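Local coordinates for protein beta subunit of photoactivated adenylyl cyclase (Beggiatoa sp. PS, PDB 5M2A) that senses blue light through a flavin-binding BLUF domain and in response probably converts ATP to cyclic AMP in its class III-type cyclase domain, at residues A[184-187]-A[188-192]; A[276-279]-A[280-284]; A[301-304]-A[305-309]. All coordinates share one frame; numbering follows the deposited sequence. Where two conformers were deposited one is given.

Contact 1: A[184-187]-A[188-192]; sequences FSIC and TRIIS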
ATOM      1  N   PHE A 184      -3.653 -15.104   1.299  1.00 14.59           N
ATOM      2  CA  PHE A 184      -3.587 -13.775   1.913  1.00 17.12           C
ATOM      3  C   PHE A 184      -4.698 -13.555   2.935  1.00 17.78           C
ATOM      4  O   PHE A 184      -4.459 -12.969   4.000  1.00 18.25           O
ATOM      5  CB  PHE A 184      -3.656 -12.699   0.830  1.00 15.22           C
ATOM      6  CG  PHE A 184      -2.409 -12.569   0.013  1.00 15.96           C
ATOM      7  CD1 PHE A 184      -1.223 -13.205   0.387  1.00 18.34           C
ATOM      8  CD2 PHE A 184      -2.409 -11.783  -1.135  1.00 15.78           C
ATOM      9  CE1 PHE A 184      -0.060 -13.061  -0.386  1.00 18.79           C
ATOM     10  CE2 PHE A 184      -1.272 -11.636  -1.905  1.00 19.42           C
ATOM     11  CZ  PHE A 184      -0.085 -12.281  -1.533  1.00 17.80           C
ATOM     12  N   SER A 185      -5.935 -13.958   2.606  1.00 17.03           N
ATOM     13  CA  SER A 185      -7.044 -13.771   3.536  0.70 17.57           C
ATOM     14  C   SER A 185      -6.772 -14.469   4.861  1.00 19.34           C
ATOM     15  O   SER A 185      -7.015 -13.902   5.934  1.00 19.93           O
ATOM     16  CB  SER A 185      -8.342 -14.294   2.913  0.70 17.90           C
ATOM     17  OG  SER A 185      -9.453 -14.062   3.768  0.70 23.74           O
ATOM     18  N   ILE A 186      -6.269 -15.697   4.802  1.00 17.60           N
ATOM     19  CA  ILE A 186      -5.997 -16.461   6.016  1.00 15.32           C
ATOM     20  C   ILE A 186      -4.885 -15.804   6.815  1.00 15.43           C
ATOM     21  O   ILE A 186      -5.005 -15.602   8.024  1.00 15.82           O
ATOM     22  CB  ILE A 186      -5.630 -17.910   5.652  1.00 15.87           C
ATOM     23  CG1 ILE A 186      -6.865 -18.657   5.156  1.00 22.43           C
ATOM     24  CG2 ILE A 186      -4.994 -18.640   6.857  1.00 17.28           C
ATOM     25  CD1 ILE A 186      -6.530 -19.976   4.445  1.00 21.06           C
ATOM     26  N   CYS A 187      -3.782 -15.468   6.149  1.00 18.08           N
ATOM     27  CA  CYS A 187      -2.660 -14.865   6.860  1.00 18.09           C
ATOM     28  C   CYS A 187      -3.064 -13.555   7.504  1.00 15.25           C
ATOM     29  O   CYS A 187      -2.793 -13.321   8.686  1.00 15.92           O
ATOM     30  CB  CYS A 187      -1.484 -14.654   5.916  1.00 19.75           C
ATOM     31  SG  CYS A 187      -0.699 -16.193   5.332  1.00 18.40           S
ATOM     32  N   THR A 188      -3.725 -12.686   6.744  1.00 16.32           N
ATOM     33  CA  THR A 188      -4.084 -11.373   7.274  1.00 20.01           C
ATOM     34  C   THR A 188      -5.023 -11.485   8.472  1.00 20.99           C
ATOM     35  O   THR A 188      -4.867 -10.770   9.477  1.00 19.41           O
ATOM     36  CB  THR A 188      -4.729 -10.541   6.167  1.00 19.11           C
ATOM     37  OG1 THR A 188      -3.794 -10.379   5.110  1.00 18.32           O
ATOM     38  CG2 THR A 188      -5.125  -9.159   6.693  1.00 18.63           C
ATOM     39  N   ARG A 189      -6.032 -12.353   8.376  1.00 18.16           N
ATOM     40  CA  ARG A 189      -6.969 -12.502   9.484  1.00 19.51           C
ATOM     41  C   ARG A 189      -6.250 -12.915  10.759  1.00 16.95           C
ATOM     42  O   ARG A 189      -6.478 -12.342  11.832  1.00 18.85           O
ATOM     43  CB  ARG A 189      -8.064 -13.516   9.126  1.00 18.18           C
ATOM     44  CG  ARG A 189      -8.975 -13.856  10.295  1.00 23.72           C
ATOM     45  CD  ARG A 189     -10.146 -14.743   9.887  1.00 28.15           C
ATOM     46  NE  ARG A 189      -9.764 -15.762   8.915  1.00 23.63           N
ATOM     47  CZ  ARG A 189      -9.250 -16.949   9.231  1.00 33.62           C
ATOM     48  NH1 ARG A 189      -9.031 -17.278  10.508  1.00 26.53           N
ATOM     49  NH2 ARG A 189      -8.942 -17.809   8.264  1.00 31.23           N
ATOM     50  N   ILE A 190      -5.357 -13.894  10.653  1.00 17.02           N
ATOM     51  CA  ILE A 190      -4.736 -14.461  11.840  1.00 18.63           C
ATOM     52  C   ILE A 190      -3.698 -13.505  12.409  1.00 16.71           C
ATOM     53  O   ILE A 190      -3.658 -13.285  13.620  1.00 18.46           O
ATOM     54  CB  ILE A 190      -4.138 -15.840  11.517  1.00 18.55           C
ATOM     55  CG1 ILE A 190      -5.288 -16.811  11.189  1.00 17.76           C
ATOM     56  CG2 ILE A 190      -3.304 -16.368  12.686  1.00 18.58           C
ATOM     57  CD1 ILE A 190      -4.832 -18.180  10.689  1.00 19.83           C
ATOM     58  N   ILE A 191      -2.847 -12.935  11.546  1.00 16.93           N
ATOM     59  CA  ILE A 191      -1.884 -11.922  11.990  1.00 14.69           C
ATOM     60  C   ILE A 191      -2.609 -10.826  12.762  1.00 14.59           C
ATOM     61  O   ILE A 191      -2.185 -10.411  13.847  1.00 17.27           O
ATOM     62  CB  ILE A 191      -1.129 -11.339  10.781  1.00 15.23           C
ATOM     63  CG1 ILE A 191      -0.194 -12.393  10.176  1.00 15.86           C
ATOM     64  CG2 ILE A 191      -0.359 -10.045  11.185  1.00 15.22           C
ATOM     65  CD1 ILE A 191       0.360 -12.023   8.801  1.00 16.29           C
ATOM     66  N   SER A 192      -3.715 -10.328  12.197  1.00 15.86           N
ATOM     67  CA  SER A 192      -4.431  -9.208  12.806  1.00 16.96           C
ATOM     68  C   SER A 192      -5.141  -9.623  14.090  1.00 23.71           C
ATOM     69  O   SER A 192      -5.274  -8.819  15.023  1.00 21.47           O
ATOM     70  CB  SER A 192      -5.433  -8.630  11.801  1.00 25.12           C
ATOM     71  OG  SER A 192      -4.763  -8.228  10.613  1.00 29.59           O
TER
HETATM   72  O   HOH W   1      -9.969 -16.242   5.734  1.00 31.59           O
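F184 lends its carbonyl oxygen to two donors of T188, one turn on in helix 173-193. T188 N reaches F184 O at 2.9 Å, and T188 OG1, also 2.9 Å from F184 O, comes from the opposite face of the carbonyl plane. The hydroxyl can do this because OG1 lies beside its own backbone N (chi1 -61°). With an alanine here, F184 O would probably keep the amide and lose its second donor. S185 O takes the amide of R189, whose NH2 donates to water 1 at 3.1 Å, in the guanidinium plane; in one of its two conformers S185 OG also bonds this water. I186 lays CG2 alongside I190 CD1 at 3.9 Å, and its CG1 lies 3.8 Å from R189 NH2, whose charged partner is E228 on helix 215-235. C187 O receives I191 N at 2.9 Å, and its CB meets I191 CD1 more loosely. F184, S185 and T188 pack on the second subunit. The chemistry is thus divided round the helix: the C187-I191 pair lies against V206 of strand 205-211, the I186-I190 pair and the arginine face helix 215-235, and a buried hydroxyl is satisfied by its own backbone.

Contact 2: A[276-279]-A[280-284]; sequences VNVA and ARLEA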
ATOM      1  N   VAL A 276      14.597  -7.318   8.449  1.00 23.49           N
ATOM      2  CA  VAL A 276      13.733  -7.586   7.302  1.00 21.24           C
ATOM      3  C   VAL A 276      14.368  -8.637   6.399  1.00 24.38           C
ATOM      4  O   VAL A 276      13.728  -9.628   6.022  1.00 23.08           O
ATOM      5  CB  VAL A 276      13.436  -6.286   6.532  1.00 29.34           C
ATOM      6  CG1 VAL A 276      12.634  -6.585   5.271  1.00 28.59           C
ATOM      7  CG2 VAL A 276      12.699  -5.293   7.423  1.00 27.61           C
ATOM      8  N   ASN A 277      15.636  -8.433   6.034  1.00 24.13           N
ATOM      9  CA  ASN A 277      16.324  -9.404   5.189  0.55 29.53           C
ATOM     10  C   ASN A 277      16.441 -10.758   5.883  1.00 28.87           C
ATOM     11  O   ASN A 277      16.286 -11.804   5.245  1.00 30.00           O
ATOM     12  CB  ASN A 277      17.706  -8.880   4.803  0.55 32.77           C
ATOM     13  CG  ASN A 277      18.500  -9.886   3.993  0.55 35.71           C
ATOM     14  OD1 ASN A 277      17.959 -10.541   3.101  0.55 34.25           O
ATOM     15  ND2 ASN A 277      19.785 -10.027   4.310  0.55 38.54           N
ATOM     16  N   VAL A 278      16.720 -10.758   7.189  1.00 25.74           N
ATOM     17  CA  VAL A 278      16.910 -12.025   7.895  1.00 22.49           C
ATOM     18  C   VAL A 278      15.618 -12.828   7.906  1.00 19.64           C
ATOM     19  O   VAL A 278      15.630 -14.041   7.667  1.00 23.52           O
ATOM     20  CB  VAL A 278      17.441 -11.791   9.320  1.00 25.73           C
ATOM     21  CG1 VAL A 278      17.470 -13.114  10.085  1.00 22.76           C
ATOM     22  CG2 VAL A 278      18.825 -11.201   9.267  1.00 28.08           C
ATOM     23  N   ALA A 279      14.480 -12.171   8.162  1.00 17.32           N
ATOM     24  CA  ALA A 279      13.219 -12.898   8.198  1.00 18.08           C
ATOM     25  C   ALA A 279      12.913 -13.515   6.840  1.00 17.14           C
ATOM     26  O   ALA A 279      12.457 -14.660   6.762  1.00 19.40           O
ATOM     27  CB  ALA A 279      12.088 -11.972   8.650  1.00 20.33           C
ATOM     28  N   ALA A 280      13.195 -12.787   5.757  1.00 22.01           N
ATOM     29  CA  ALA A 280      12.952 -13.336   4.421  1.00 21.98           C
ATOM     30  C   ALA A 280      13.881 -14.509   4.129  1.00 23.42           C
ATOM     31  O   ALA A 280      13.484 -15.487   3.485  1.00 24.23           O
ATOM     32  CB  ALA A 280      13.128 -12.240   3.371  1.00 26.76           C
ATOM     33  N   ARG A 281      15.132 -14.425   4.577  1.00 21.12           N
ATOM     34  CA  ARG A 281      16.065 -15.520   4.329  1.00 22.61           C
ATOM     35  C   ARG A 281      15.699 -16.768   5.130  1.00 24.92           C
ATOM     36  O   ARG A 281      15.900 -17.899   4.657  1.00 25.15           O
ATOM     37  CB  ARG A 281      17.490 -15.058   4.643  1.00 30.40           C
ATOM     38  CG  ARG A 281      18.040 -14.099   3.599  1.00 44.29           C
ATOM     39  CD  ARG A 281      18.498 -14.862   2.369  1.00 60.88           C
ATOM     40  NE  ARG A 281      19.937 -15.119   2.420  1.00 72.95           N
ATOM     41  CZ  ARG A 281      20.516 -16.245   2.011  1.00 74.31           C
ATOM     42  NH1 ARG A 281      21.832 -16.378   2.094  1.00 75.27           N
ATOM     43  NH2 ARG A 281      19.778 -17.239   1.536  1.00 75.20           N
ATOM     44  N   LEU A 282      15.201 -16.592   6.354  1.00 20.29           N
ATOM     45  CA  LEU A 282      14.769 -17.746   7.139  1.00 19.38           C
ATOM     46  C   LEU A 282      13.497 -18.343   6.565  1.00 20.45           C
ATOM     47  O   LEU A 282      13.292 -19.558   6.617  1.00 22.53           O
ATOM     48  CB  LEU A 282      14.571 -17.361   8.601  1.00 22.11           C
ATOM     49  CG  LEU A 282      15.877 -17.080   9.349  1.00 26.31           C
ATOM     50  CD1 LEU A 282      15.618 -16.910  10.832  1.00 31.84           C
ATOM     51  CD2 LEU A 282      16.904 -18.177   9.108  1.00 33.30           C
ATOM     52  N   GLU A 283      12.622 -17.496   6.036  1.00 20.86           N
ATOM     53  CA  GLU A 283      11.458 -18.000   5.325  0.50 19.33           C
ATOM     54  C   GLU A 283      11.883 -18.922   4.181  1.00 22.05           C
ATOM     55  O   GLU A 283      11.302 -19.994   3.989  1.00 24.93           O
ATOM     56  CB  GLU A 283      10.626 -16.820   4.820  0.50 21.22           C
ATOM     57  CG  GLU A 283       9.220 -17.190   4.431  0.50 22.00           C
ATOM     58  CD  GLU A 283       9.209 -18.091   3.240  0.50 27.26           C
ATOM     59  OE1 GLU A 283       9.834 -17.728   2.219  0.50 26.77           O
ATOM     60  OE2 GLU A 283       8.637 -19.192   3.342  0.50 34.59           O
ATOM     61  N   ALA A 284      12.898 -18.516   3.417  1.00 19.90           N
ATOM     62  CA  ALA A 284      13.360 -19.350   2.312  1.00 26.09           C
ATOM     63  C   ALA A 284      14.039 -20.614   2.822  1.00 30.27           C
ATOM     64  O   ALA A 284      13.977 -21.673   2.178  1.00 26.16           O
ATOM     65  CB  ALA A 284      14.312 -18.554   1.421  1.00 25.79           C
TER
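V278 and L282 meet through both backbone and side chain, one turn apart on helix 274-285 of the cyclase domain. The main-chain bonds are regular i to i+4 links: A280 N to V276 O, R281 N to N277 O, L282 N to V278 O and E283 N to A279 O, the last at 2.9 Å between N and O. Apolar contact is slight. V278 CG1 stands 4.3 Å from L282 CD1, and both side chains touch T296 of strand 293-296; A279 turns its methyl to strands 150-161 and 247-258. Among the polar residues, N277 and R281 run side by side in one of the two conformers of N277, its OD1 then 3.6 Å from the aliphatic R281 CG. The arginine, its CG beside its own backbone N (chi1 -73°), also sets CG 3.3 Å from N277 O. Both side chains brush V317 in a loop. In the conformer described, E283 OE2 makes a salt bridge to R287 and lies close to OD1 of D160, a magnesium ligand. Within this turn the backbone therefore carries the hydrogen bonding, while the side chains mostly pack on strands 150-161, 247-258 and 293-296 and on the loop at V317, and the E283 carboxylate finds its partner beyond the two segments.

Contact 3: A[301-304]-A[305-309]; sequences KCCQ and AQWTF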
ATOM      1  N   LYS A 301      14.133 -15.163  22.510  1.00 24.07           N
ATOM      2  CA  LYS A 301      14.201 -14.424  23.764  1.00 29.39           C
ATOM      3  C   LYS A 301      12.971 -13.554  24.013  1.00 26.11           C
ATOM      4  O   LYS A 301      12.743 -13.155  25.160  1.00 24.13           O
ATOM      5  CB  LYS A 301      15.475 -13.568  23.796  1.00 37.69           C
ATOM      6  CG  LYS A 301      16.738 -14.406  23.693  1.00 42.86           C
ATOM      7  CD  LYS A 301      18.006 -13.593  23.901  1.00 52.17           C
ATOM      8  CE  LYS A 301      18.810 -13.507  22.618  1.00 53.89           C
ATOM      9  NZ  LYS A 301      20.217 -13.097  22.875  1.00 59.02           N
ATOM     10  N   CYS A 302      12.177 -13.252  22.984  1.00 20.26           N
ATOM     11  CA  CYS A 302      10.930 -12.503  23.158  1.00 22.65           C
ATOM     12  C   CYS A 302       9.754 -13.367  23.598  1.00 27.95           C
ATOM     13  O   CYS A 302       8.654 -12.836  23.780  1.00 29.21           O
ATOM     14  CB  CYS A 302      10.515 -11.807  21.864  1.00 21.35           C
ATOM     15  SG  CYS A 302      11.571 -10.456  21.369  1.00 29.14           S
ATOM     16  N   CYS A 303       9.933 -14.674  23.720  1.00 25.75           N
ATOM     17  CA  CYS A 303       8.839 -15.568  24.068  1.00 28.37           C
ATOM     18  C   CYS A 303       8.874 -15.888  25.551  1.00 35.98           C
ATOM     19  O   CYS A 303       9.944 -16.085  26.131  1.00 34.07           O
ATOM     20  CB  CYS A 303       8.917 -16.861  23.263  1.00 25.39           C
ATOM     21  SG  CYS A 303       8.836 -16.569  21.513  1.00 26.55           S
ATOM     22  N   GLN A 304       7.690 -15.944  26.158  1.00 38.07           N
ATOM     23  CA  GLN A 304       7.552 -16.332  27.550  1.00 39.36           C
ATOM     24  C   GLN A 304       6.911 -17.697  27.733  1.00 32.58           C
ATOM     25  O   GLN A 304       7.025 -18.270  28.821  1.00 32.25           O
ATOM     26  CB  GLN A 304       6.733 -15.281  28.310  1.00 44.36           C
ATOM     27  CG  GLN A 304       7.338 -13.887  28.236  1.00 53.76           C
ATOM     28  CD  GLN A 304       6.292 -12.795  28.253  1.00 63.75           C
ATOM     29  OE1 GLN A 304       5.703 -12.468  27.223  1.00 61.40           O
ATOM     30  NE2 GLN A 304       6.053 -12.225  29.428  1.00 68.17           N
ATOM     31  N   ALA A 305       6.268 -18.241  26.699  1.00 28.71           N
ATOM     32  CA  ALA A 305       5.580 -19.513  26.838  1.00 31.88           C
ATOM     33  C   ALA A 305       6.583 -20.663  26.828  1.00 34.08           C
ATOM     34  O   ALA A 305       7.740 -20.512  26.423  1.00 31.56           O
ATOM     35  CB  ALA A 305       4.547 -19.698  25.723  1.00 35.36           C
ATOM     36  N   GLN A 306       6.117 -21.827  27.275  1.00 34.39           N
ATOM     37  CA  GLN A 306       6.971 -23.010  27.402  0.60 39.51           C
ATOM     38  C   GLN A 306       7.059 -23.762  26.072  1.00 36.76           C
ATOM     39  O   GLN A 306       6.695 -24.931  25.952  1.00 41.48           O
ATOM     40  CB  GLN A 306       6.454 -23.917  28.515  0.60 43.84           C
ATOM     41  CG  GLN A 306       6.451 -23.280  29.894  0.60 49.39           C
ATOM     42  CD  GLN A 306       7.847 -23.057  30.444  0.60 56.92           C
ATOM     43  OE1 GLN A 306       8.706 -23.939  30.372  0.60 62.72           O
ATOM     44  NE2 GLN A 306       8.082 -21.872  30.997  0.60 58.94           N
ATOM     45  N   TRP A 307       7.554 -23.065  25.056  1.00 26.58           N
ATOM     46  CA  TRP A 307       7.820 -23.731  23.792  1.00 22.72           C
ATOM     47  C   TRP A 307       8.965 -24.724  23.960  1.00 27.12           C
ATOM     48  O   TRP A 307       9.860 -24.535  24.787  1.00 27.79           O
ATOM     49  CB  TRP A 307       8.187 -22.721  22.705  1.00 24.55           C
ATOM     50  CG  TRP A 307       7.158 -21.663  22.499  1.00 26.49           C
ATOM     51  CD1 TRP A 307       7.224 -20.366  22.908  1.00 23.38           C
ATOM     52  CD2 TRP A 307       5.901 -21.814  21.833  1.00 25.52           C
ATOM     53  NE1 TRP A 307       6.087 -19.695  22.529  1.00 26.90           N
ATOM     54  CE2 TRP A 307       5.257 -20.563  21.870  1.00 21.68           C
ATOM     55  CE3 TRP A 307       5.262 -22.886  21.203  1.00 22.62           C
ATOM     56  CZ2 TRP A 307       3.997 -20.353  21.312  1.00 19.62           C
ATOM     57  CZ3 TRP A 307       4.012 -22.682  20.647  1.00 21.32           C
ATOM     58  CH2 TRP A 307       3.393 -21.424  20.697  1.00 20.46           C
ATOM     59  N   THR A 308       8.932 -25.790  23.164  1.00 29.42           N
ATOM     60  CA  THR A 308      10.083 -26.685  23.034  1.00 31.35           C
ATOM     61  C   THR A 308      10.930 -26.149  21.886  1.00 30.82           C
ATOM     62  O   THR A 308      10.708 -26.467  20.717  1.00 25.66           O
ATOM     63  CB  THR A 308       9.638 -28.120  22.789  1.00 36.29           C
ATOM     64  OG1 THR A 308       8.855 -28.571  23.900  1.00 41.43           O
ATOM     65  CG2 THR A 308      10.849 -29.030  22.622  1.00 42.37           C
ATOM     66  N   PHE A 309      11.904 -25.312  22.223  1.00 30.92           N
ATOM     67  CA  PHE A 309      12.749 -24.710  21.205  1.00 30.25           C
ATOM     68  C   PHE A 309      13.776 -25.725  20.722  1.00 32.75           C
ATOM     69  O   PHE A 309      14.330 -26.504  21.507  1.00 28.19           O
ATOM     70  CB  PHE A 309      13.449 -23.463  21.745  1.00 23.84           C
ATOM     71  CG  PHE A 309      12.524 -22.294  21.983  1.00 25.28           C
ATOM     72  CD1 PHE A 309      11.987 -21.590  20.926  1.00 24.88           C
ATOM     73  CD2 PHE A 309      12.228 -21.883  23.284  1.00 33.47           C
ATOM     74  CE1 PHE A 309      11.142 -20.498  21.154  1.00 23.00           C
ATOM     75  CE2 PHE A 309      11.395 -20.798  23.518  1.00 24.65           C
ATOM     76  CZ  PHE A 309      10.848 -20.106  22.448  1.00 21.55           C
TER
HETATM   77  O   HOH W   2       9.967 -19.242  26.702  1.00 34.60           O
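A first torsion of -60° sets SG of C303 beside its own backbone N, while the backbone itself points CB toward W307 and F309, whose first torsions (-56° and -70°) likewise set each ring beside its backbone N. The result is two Cys sulfur-aromatic contacts in the loop joining helix 297-301 to strand 309-315 of the cyclase domain. C303 CB meets both rings at their edges, lying 3.9 Å from W307 CD1 and 3.9 Å from F309 CZ. Its sulfur is placed differently against each: SG lies obliquely to the five-membered ring of W307, 5.0 Å from its centroid, but at the edge of F309, 5.5 Å from that centroid. The two aromatic residues also touch, W307 CB resting over one face of the F309 ring, offset toward the rim. D216 of helix 215-235 fastens the loop from outside, accepting hydrogen bonds from W307 NE1 and from the backbone amides of Q304 and A305; W307 packs further on I219 and L223 of that helix, and on V329 of strand 324-329 together with F309. Between A305 and W307 the chain makes an inverse gamma turn centred on Q306, with a weak bond from W307 N to A305 O. Water 2, with more acceptors in reach than protons, lies 2.6 Å from A305 O and 3.2 Å from C303 O, the second at best a weak bond.

Overall arrangement
All three contacts lie in the cyclase domain, in series along the chain and without touching: their centres are 19 to 23 Å apart. Contact 1 is the buried one, contact 2 is partly buried, and contact 3 lies at the surface. Contacts 1 and 2 sit on helices packed against strand 150-161, which also supplies magnesium ligands; contacts 1 and 3 share helix 215-235 as neighbour, through E228 in one case and D216 in the other. Chemistry follows place. Regular helical bonds run through contacts 1 and 2, whereas contact 3 relies on rings, a sulfur and water. Contact 1 alone reaches the second subunit.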